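Local coordinates for protein putative 3-hydroxybutyryl-CoA dehydratase (Rhodopseudomonas palustris, PDB 3HIN) that probably acts as a lyase of the crotonase family, interconverting 3-hydroxyacyl-CoA and enoyl-CoA by loss or addition of water, at residues T11-S16 / L44-K49; R60-H65 / C105-I110; A135-A140 / Y177-G182. All blocks are in the same frame, centred on the assembly; numbering follows the deposited sequence.

Interaction 1: T11-S16 / L44-K49; sequences TIADPS and LMAALK
The methyl group of Ala-13 lies on the backbone of the helix at Ala-47, its CB 3.5 Å from Ala-47 N, and it also touches the methyls of Ala-46 and Ala-47. From the helix side, Ala-46 CB rises under the extended chain, 3.7 Å from Ala-13 CA and equally near Thr-11 O. Ala-47 CB meets the next turn of the chain, 3.9 Å from Pro-15 CA and close to Asp-14 O. Such small side chains let the backbones come together, with Ala-13 CA and Ala-47 CA 4.2 Å apart. The side chain of Asp-14 turns off this surface: its CB stays 4.7 Å from Leu-44 N, and with CG anti to the backbone N (chi1 180°) the carboxylate runs on away from the helix to Ser-16. There OD2, at the tip, takes two bonds from one face of the carboxylate plane, from Ser-16 OG at 2.6 Å on the syn side and from Ser-16 N at 2.9 Å, further above the plane. A backbone hydrogen bond between Asp-14 and Gly-43 adds a tie to the helix. The result is an Asx turn at Asp-14, leading from a loop packed on helix 42-51 into strand 18-23.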
loop_
_atom_site.group_PDB
_atom_site.type_symbol
_atom_site.label_atom_id
_atom_site.label_comp_id
_atom_site.label_asym_id
_atom_site.label_seq_id
_atom_site.Cartn_x
_atom_site.Cartn_y
_atom_site.Cartn_z
ATOM N N THR A 11 15.014 -22.832 0.985
ATOM C CA THR A 11 16.219 -23.003 1.801
ATOM C C THR A 11 16.009 -24.159 2.773
ATOM O O THR A 11 14.876 -24.397 3.256
ATOM C CB THR A 11 16.644 -21.665 2.479
ATOM O OG1 THR A 11 15.601 -20.691 2.287
ATOM C CG2 THR A 11 17.940 -21.133 1.792
ATOM N N ILE A 12 17.070 -24.917 3.012
ATOM C CA ILE A 12 16.897 -26.084 3.843
ATOM C C ILE A 12 16.924 -25.694 5.342
ATOM O O ILE A 12 17.783 -24.926 5.750
ATOM C CB ILE A 12 17.954 -27.193 3.481
ATOM C CG1 ILE A 12 17.792 -27.625 2.007
ATOM C CG2 ILE A 12 17.849 -28.377 4.451
ATOM C CD1 ILE A 12 16.303 -28.131 1.560
ATOM N N ALA A 13 16.028 -26.252 6.161
ATOM C CA ALA A 13 16.043 -25.929 7.588
ATOM C C ALA A 13 17.379 -26.354 8.185
ATOM O O ALA A 13 17.921 -27.400 7.786
ATOM C CB ALA A 13 14.926 -26.625 8.289
ATOM N N ASP A 14 17.885 -25.560 9.144
ATOM C CA ASP A 14 18.930 -26.031 10.090
ATOM C C ASP A 14 18.368 -26.186 11.516
ATOM O O ASP A 14 18.495 -25.297 12.362
ATOM C CB ASP A 14 20.138 -25.090 10.147
ATOM C CG ASP A 14 21.235 -25.570 11.137
ATOM O OD1 ASP A 14 22.251 -24.875 11.269
ATOM O OD2 ASP A 14 21.095 -26.613 11.820
ATOM N N PRO A 15 17.752 -27.307 11.778
ATOM C CA PRO A 15 17.124 -27.528 13.058
ATOM C C PRO A 15 18.104 -27.457 14.269
ATOM O O PRO A 15 17.653 -27.391 15.412
ATOM C CB PRO A 15 16.555 -28.964 12.926
ATOM C CG PRO A 15 17.394 -29.600 11.834
ATOM C CD PRO A 15 17.642 -28.462 10.881
ATOM N N SER A 16 19.414 -27.479 14.039
ATOM C CA SER A 16 20.331 -27.442 15.160
ATOM C C SER A 16 20.360 -26.035 15.704
ATOM O O SER A 16 20.914 -25.818 16.770
ATOM C CB SER A 16 21.746 -27.827 14.757
ATOM O OG SER A 16 22.375 -26.724 14.058
ATOM N N LEU A 44 17.859 -20.928 10.120
ATOM C CA LEU A 44 17.163 -20.879 11.387
ATOM C C LEU A 44 15.708 -20.552 11.062
ATOM O O LEU A 44 14.817 -21.235 11.515
ATOM C CB LEU A 44 17.794 -19.938 12.403
ATOM C CG LEU A 44 16.962 -19.629 13.669
ATOM C CD1 LEU A 44 17.858 -19.066 14.706
ATOM C CD2 LEU A 44 15.809 -18.632 13.425
ATOM N N MET A 45 15.534 -19.564 10.198
ATOM C CA MET A 45 14.233 -19.138 9.728
ATOM C C MET A 45 13.473 -20.261 9.081
ATOM O O MET A 45 12.272 -20.419 9.340
ATOM C CB MET A 45 14.387 -17.893 8.831
ATOM C CG MET A 45 14.804 -16.648 9.664
ATOM S SD MET A 45 13.412 -16.009 10.680
ATOM C CE MET A 45 12.588 -15.284 9.272
ATOM N N ALA A 46 14.147 -21.063 8.253
ATOM C CA ALA A 46 13.487 -22.230 7.637
ATOM C C ALA A 46 13.082 -23.280 8.673
ATOM O O ALA A 46 11.966 -23.833 8.620
ATOM C CB ALA A 46 14.342 -22.831 6.557
ATOM N N ALA A 47 13.972 -23.542 9.631
ATOM C CA ALA A 47 13.669 -24.456 10.744
ATOM C C ALA A 47 12.489 -23.930 11.525
ATOM O O ALA A 47 11.680 -24.721 11.926
ATOM C CB ALA A 47 14.857 -24.625 11.714
ATOM N N LEU A 48 12.466 -22.620 11.788
ATOM C CA LEU A 48 11.336 -21.947 12.442
ATOM C C LEU A 48 9.991 -22.139 11.711
ATOM O O LEU A 48 9.024 -22.565 12.285
ATOM C CB LEU A 48 11.628 -20.441 12.563
ATOM C CG LEU A 48 10.612 -19.591 13.323
ATOM C CD1 LEU A 48 10.338 -20.245 14.706
ATOM C CD2 LEU A 48 11.081 -18.090 13.522
ATOM N N LYS A 49 9.949 -21.842 10.438
ATOM C CA LYS A 49 8.769 -22.063 9.659
ATOM C C LYS A 49 8.262 -23.507 9.795
ATOM O O LYS A 49 7.055 -23.743 9.955
ATOM C CB LYS A 49 9.131 -21.786 8.221
ATOM C CG LYS A 49 7.987 -21.758 7.246
ATOM C CD LYS A 49 8.554 -21.334 5.875
ATOM C CE LYS A 49 7.793 -21.972 4.739
ATOM N NZ LYS A 49 6.718 -20.999 4.356
#

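Interaction 2: R60-H65 / C105-I110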
loop_
_atom_site.group_PDB
_atom_site.type_symbol
_atom_site.label_atom_id
_atom_site.label_comp_id
_atom_site.label_asym_id
_atom_site.label_seq_id
_atom_site.Cartn_x
_atom_site.Cartn_y
_atom_site.Cartn_z
ATOM N N ARG A 60 -1.508 -26.092 22.322
ATOM C CA ARG A 60 -2.449 -24.971 22.448
ATOM C C ARG A 60 -1.814 -23.605 22.682
ATOM O O ARG A 60 -2.530 -22.627 22.799
ATOM C CB ARG A 60 -3.595 -25.269 23.448
ATOM C CG ARG A 60 -4.433 -26.502 23.036
ATOM C CD ARG A 60 -5.714 -26.690 23.884
ATOM N NE ARG A 60 -5.367 -27.008 25.264
ATOM C CZ ARG A 60 -4.954 -28.199 25.718
ATOM N NH1 ARG A 60 -4.831 -29.262 24.893
ATOM N NH2 ARG A 60 -4.642 -28.320 27.012
ATOM N N ALA A 61 -0.481 -23.541 22.695
ATOM C CA ALA A 61 0.300 -22.330 22.729
ATOM C C ALA A 61 1.733 -22.610 22.323
ATOM O O ALA A 61 2.212 -23.759 22.398
ATOM C CB ALA A 61 0.255 -21.684 24.121
ATOM N N VAL A 62 2.387 -21.533 21.880
ATOM C CA VAL A 62 3.772 -21.527 21.466
ATOM C C VAL A 62 4.482 -20.431 22.229
ATOM O O VAL A 62 4.041 -19.284 22.184
ATOM C CB VAL A 62 3.968 -21.199 19.946
ATOM C CG1 VAL A 62 5.436 -21.332 19.623
ATOM C CG2 VAL A 62 3.215 -22.123 19.086
ATOM N N VAL A 63 5.573 -20.777 22.919
ATOM C CA VAL A 63 6.492 -19.779 23.499
ATOM C C VAL A 63 7.784 -19.788 22.689
ATOM O O VAL A 63 8.429 -20.841 22.567
ATOM C CB VAL A 63 6.817 -20.110 24.963
ATOM C CG1 VAL A 63 7.986 -19.260 25.473
ATOM C CG2 VAL A 63 5.548 -19.841 25.821
ATOM N N ILE A 64 8.158 -18.637 22.122
ATOM C CA ILE A 64 9.444 -18.493 21.493
ATOM C C ILE A 64 10.396 -17.722 22.405
ATOM O O ILE A 64 10.047 -16.684 22.956
ATOM C CB ILE A 64 9.346 -17.728 20.232
ATOM C CG1 ILE A 64 8.401 -18.404 19.278
ATOM C CG2 ILE A 64 10.790 -17.554 19.582
ATOM C CD1 ILE A 64 8.137 -17.512 18.071
ATOM N N HIS A 65 11.590 -18.235 22.581
ATOM C CA HIS A 65 12.454 -17.701 23.624
ATOM C C HIS A 65 13.899 -17.839 23.208
ATOM O O HIS A 65 14.165 -18.493 22.255
ATOM C CB HIS A 65 12.188 -18.432 24.940
ATOM C CG HIS A 65 12.532 -19.885 24.924
ATOM N ND1 HIS A 65 13.572 -20.418 25.670
ATOM C CD2 HIS A 65 11.930 -20.931 24.319
ATOM C CE1 HIS A 65 13.638 -21.720 25.462
ATOM N NE2 HIS A 65 12.639 -22.059 24.662
ATOM N N CYS A 105 -0.662 -17.941 13.235
ATOM C CA CYS A 105 -0.622 -19.265 13.877
ATOM C C CYS A 105 -2.016 -19.628 14.435
ATOM O O CYS A 105 -2.752 -18.769 14.933
ATOM C CB CYS A 105 0.416 -19.235 15.018
ATOM S SG CYS A 105 0.764 -20.843 15.869
ATOM N N ARG A 106 -2.365 -20.893 14.429
ATOM C CA ARG A 106 -3.674 -21.241 14.926
ATOM C C ARG A 106 -3.787 -21.145 16.457
ATOM O O ARG A 106 -4.883 -20.949 17.018
ATOM C CB ARG A 106 -4.152 -22.576 14.411
ATOM C CG ARG A 106 -3.477 -23.675 14.992
ATOM C CD ARG A 106 -4.331 -25.009 14.941
ATOM N NE ARG A 106 -3.359 -26.063 15.294
ATOM C CZ ARG A 106 -3.099 -26.445 16.538
ATOM N NH1 ARG A 106 -3.816 -25.962 17.530
ATOM N NH2 ARG A 106 -2.174 -27.337 16.800
ATOM N N VAL A 107 -2.660 -21.174 17.125
ATOM C CA VAL A 107 -2.655 -20.897 18.563
ATOM C C VAL A 107 -1.861 -19.653 18.915
ATOM O O VAL A 107 -1.045 -19.167 18.104
ATOM C CB VAL A 107 -2.095 -22.114 19.310
ATOM C CG1 VAL A 107 -3.024 -23.301 19.047
ATOM C CG2 VAL A 107 -0.619 -22.383 18.917
ATOM N N PRO A 108 -2.085 -19.114 20.139
ATOM C CA PRO A 108 -1.314 -17.875 20.367
ATOM C C PRO A 108 0.181 -18.129 20.559
ATOM O O PRO A 108 0.579 -19.128 21.164
ATOM C CB PRO A 108 -1.870 -17.314 21.653
ATOM C CG PRO A 108 -3.008 -18.234 22.093
ATOM C CD PRO A 108 -3.195 -19.312 21.104
ATOM N N VAL A 109 0.970 -17.171 20.085
ATOM C CA VAL A 109 2.424 -17.198 20.222
ATOM C C VAL A 109 2.876 -16.119 21.198
ATOM O O VAL A 109 2.506 -14.928 21.062
ATOM C CB VAL A 109 3.074 -16.965 18.889
ATOM C CG1 VAL A 109 4.604 -17.019 19.007
ATOM C CG2 VAL A 109 2.566 -17.995 17.884
ATOM N N ILE A 110 3.684 -16.542 22.180
ATOM C CA ILE A 110 4.196 -15.649 23.178
ATOM C C ILE A 110 5.707 -15.586 23.003
ATOM O O ILE A 110 6.348 -16.621 22.969
ATOM C CB ILE A 110 3.805 -16.155 24.644
ATOM C CG1 ILE A 110 2.274 -16.316 24.764
ATOM C CG2 ILE A 110 4.329 -15.196 25.753
ATOM C CD1 ILE A 110 1.853 -17.698 25.076
#
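Val-62 and Val-109, like Val-63 and Ile-110, are neighbours on parallel strands 61-66 and 109-113 of the six-stranded sheet of the crotonase fold; helix 85-103 joins the two strands in a beta-alpha-beta arrangement. Three backbone bonds set the register. Val-62 N donates to Pro-108 O in the carbonyl plane at 3.1 Å, Ile-110 N reaches Val-62 O at 2.8 Å with an N-H...O angle of 168°, and Ile-64 N binds Ile-110 O. Val-62 O also receives a CA-H...O contact from Val-109 CA at 3.3 Å, so two groups of the neighbouring strand converge on this carbonyl.

Val-62 and Val-109 project on one face of the sheet, where Val-62 CB lies 4.1 Å from Val-109 CG2. On the other face Val-63 and Ile-110 both pack against Ala-201 of helix 197-208, while Pro-108 rests on Val-208 of the same helix.

Before strand 109-113 begins, Val-107 closes the end of the pair. With CG1 anti to its own carbonyl carbon (chi1 -62°), that methyl is laid over Arg-60, 3.8 Å from Arg-60 CA, while CG2 reaches Ala-61 CA and the side chain of Val-62, which it crosses at about a right angle. An alanine here would take away both methyls and would probably open a gap beside Val-62 CG2 and leave Arg-60 CA less covered. The guanidinium of Arg-60 turns elsewhere, with NE bound to Ala-209 O. At the far end of the contact Ile-64 slants across Val-109, bringing Ile-64 CD1 to 3.7 Å from Val-109 CG1.

Interaction 3: A135-A140 / Y177-G182; sequences ASAYYA and YSAAEG
The ring of Tyr-139 meets the start of helix 179-185 with one edge: Ser-178 O lies near the ring plane, 3.7 Å from Tyr-139 CE2, while the CA atoms of Ala-179 and Gly-182 approach the same carbon obliquely. The ring is also stacked with Phe-187. A beta carbon at Gly-182 would sit only 2.6 Å from Tyr-139 CE2, leaving no room for a side chain. With CG anti to the carbonyl carbon (chi1 -55°), the ring reaches along the helix start, where a water 2.8 Å from Tyr-139 OH donates to Ala-179 O. The Tyr-177 ring meets His-185 and Phe-187, and its OH is hydrogen-bonded to Arg-166. Tyr-138, on the other face of the sheet, has Ser-136 O at its ring edge, in plane.

In the backbone, Tyr-139 and Tyr-177 form a hydrogen-bonded antiparallel pair, with Tyr-139 N to Tyr-177 O 2.9 Å and the return bond from Tyr-177 N to Tyr-139 O 3.1 Å; Tyr-138 and Ser-178 are the adjacent non-hydrogen-bonded pair. A capping box then starts the helix: Ser-178 OG, at the N-cap, accepts from Glu-181 N, and Glu-181 OE1 accepts from Ser-178 N at 3.0 Å, 39° out of the carboxylate plane. Ala-179 CB faces the carbonyl oxygens of Ala-135 and Ala-137, 3.5 Å from each. A second water donates to Ala-135 O and accepts from Ala-180 N.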
loop_
_atom_site.group_PDB
_atom_site.type_symbol
_atom_site.label_atom_id
_atom_site.label_comp_id
_atom_site.label_asym_id
_atom_site.label_seq_id
_atom_site.Cartn_x
_atom_site.Cartn_y
_atom_site.Cartn_z
ATOM N N ALA A 135 13.890 -7.487 32.588
ATOM C CA ALA A 135 14.515 -6.173 32.685
ATOM C C ALA A 135 15.633 -5.925 31.653
ATOM O O ALA A 135 15.844 -4.784 31.251
ATOM C CB ALA A 135 15.055 -5.943 34.072
ATOM N N SER A 136 16.360 -6.976 31.238
ATOM C CA SER A 136 17.562 -6.810 30.394
ATOM C C SER A 136 17.204 -6.574 28.906
ATOM O O SER A 136 18.074 -6.217 28.094
ATOM C CB SER A 136 18.443 -8.059 30.495
ATOM O OG SER A 136 17.687 -9.157 29.940
ATOM N N ALA A 137 15.935 -6.744 28.542
ATOM C CA ALA A 137 15.557 -6.711 27.107
ATOM C C ALA A 137 15.763 -5.282 26.664
ATOM O O ALA A 137 15.489 -4.328 27.438
ATOM C CB ALA A 137 14.100 -7.165 26.924
ATOM N N TYR A 138 16.284 -5.103 25.457
ATOM C CA TYR A 138 16.411 -3.750 24.909
ATOM C C TYR A 138 16.160 -3.793 23.415
ATOM O O TYR A 138 16.440 -4.809 22.774
ATOM C CB TYR A 138 17.773 -3.112 25.237
ATOM C CG TYR A 138 18.973 -3.876 24.717
ATOM C CD1 TYR A 138 19.524 -3.564 23.499
ATOM C CD2 TYR A 138 19.563 -4.913 25.456
ATOM C CE1 TYR A 138 20.622 -4.243 23.003
ATOM C CE2 TYR A 138 20.712 -5.604 24.985
ATOM C CZ TYR A 138 21.214 -5.251 23.747
ATOM O OH TYR A 138 22.300 -5.881 23.208
ATOM N N TYR A 139 15.625 -2.697 22.886
ATOM C CA TYR A 139 15.011 -2.655 21.555
ATOM C C TYR A 139 15.697 -1.614 20.694
ATOM O O TYR A 139 16.064 -0.498 21.192
ATOM C CB TYR A 139 13.570 -2.222 21.651
ATOM C CG TYR A 139 12.741 -3.054 22.591
ATOM C CD1 TYR A 139 12.314 -4.343 22.210
ATOM C CD2 TYR A 139 12.423 -2.589 23.868
ATOM C CE1 TYR A 139 11.588 -5.128 23.054
ATOM C CE2 TYR A 139 11.663 -3.387 24.771
ATOM C CZ TYR A 139 11.238 -4.641 24.328
ATOM O OH TYR A 139 10.504 -5.453 25.140
ATOM N N ALA A 140 15.922 -1.978 19.433
ATOM C CA ALA A 140 16.541 -1.072 18.506
ATOM C C ALA A 140 16.362 -1.542 17.088
ATOM O O ALA A 140 16.194 -2.763 16.825
ATOM C CB ALA A 140 18.040 -0.920 18.793
ATOM N N TYR A 177 15.595 1.537 23.460
ATOM C CA TYR A 177 14.647 1.523 24.543
ATOM C C TYR A 177 14.948 0.321 25.477
ATOM O O TYR A 177 15.197 -0.808 25.008
ATOM C CB TYR A 177 13.258 1.396 23.938
ATOM C CG TYR A 177 12.689 2.708 23.294
ATOM C CD1 TYR A 177 12.376 3.814 24.085
ATOM C CD2 TYR A 177 12.472 2.828 21.945
ATOM C CE1 TYR A 177 11.822 5.001 23.544
ATOM C CE2 TYR A 177 11.950 4.011 21.379
ATOM C CZ TYR A 177 11.618 5.089 22.197
ATOM O OH TYR A 177 11.127 6.262 21.721
ATOM N N SER A 178 14.933 0.542 26.786
ATOM C CA SER A 178 14.960 -0.563 27.721
ATOM C C SER A 178 13.610 -1.303 27.787
ATOM O O SER A 178 12.578 -0.862 27.261
ATOM C CB SER A 178 15.313 -0.043 29.165
ATOM O OG SER A 178 14.366 0.961 29.557
ATOM N N ALA A 179 13.631 -2.424 28.505
ATOM C CA ALA A 179 12.410 -3.165 28.776
ATOM C C ALA A 179 11.388 -2.269 29.544
ATOM O O ALA A 179 10.222 -2.256 29.219
ATOM C CB ALA A 179 12.770 -4.361 29.571
ATOM N N ALA A 180 11.853 -1.542 30.564
ATOM C CA ALA A 180 10.979 -0.596 31.322
ATOM C C ALA A 180 10.349 0.493 30.436
ATOM O O ALA A 180 9.149 0.649 30.413
ATOM C CB ALA A 180 11.731 0.036 32.471
ATOM N N GLU A 181 11.166 1.254 29.720
ATOM C CA GLU A 181 10.613 2.131 28.696
ATOM C C GLU A 181 9.662 1.401 27.740
ATOM O O GLU A 181 8.603 1.916 27.389
ATOM C CB GLU A 181 11.734 2.740 27.899
ATOM C CG GLU A 181 12.644 3.582 28.758
ATOM C CD GLU A 181 13.814 4.138 27.955
ATOM O OE1 GLU A 181 14.825 3.417 27.796
ATOM O OE2 GLU A 181 13.705 5.292 27.470
ATOM N N GLY A 182 10.016 0.191 27.331
ATOM C CA GLY A 182 9.275 -0.433 26.238
ATOM C C GLY A 182 7.864 -0.844 26.598
ATOM O O GLY A 182 6.943 -0.736 25.781
HETATM O O HOH W 1 14.213 -2.481 31.896
HETATM O O HOH W 2 9.147 -3.939 27.130
#

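In the fold
From the N terminus, interaction 1 comes first: residues 11-16 are met by helix 42-51 once the chain has run through the antiparallel strands 18-23 and 26-31. Strand 61-66 follows that helix and opens interaction 2, which is closed by strand 109-113 once helix 85-103 has been passed. Interaction 3 opens with 135-140, just beyond strand 130-134 of the large sheet, and closes at 177-182 after helices 154-162 and 164-173. The three loops lie in series, with none nested or crossed. Interaction 2 lies nearest the centre of the subunit, its centre about 18 Å from that of interaction 1 and about 22 Å from that of interaction 3, which belongs to the small three-stranded sheet.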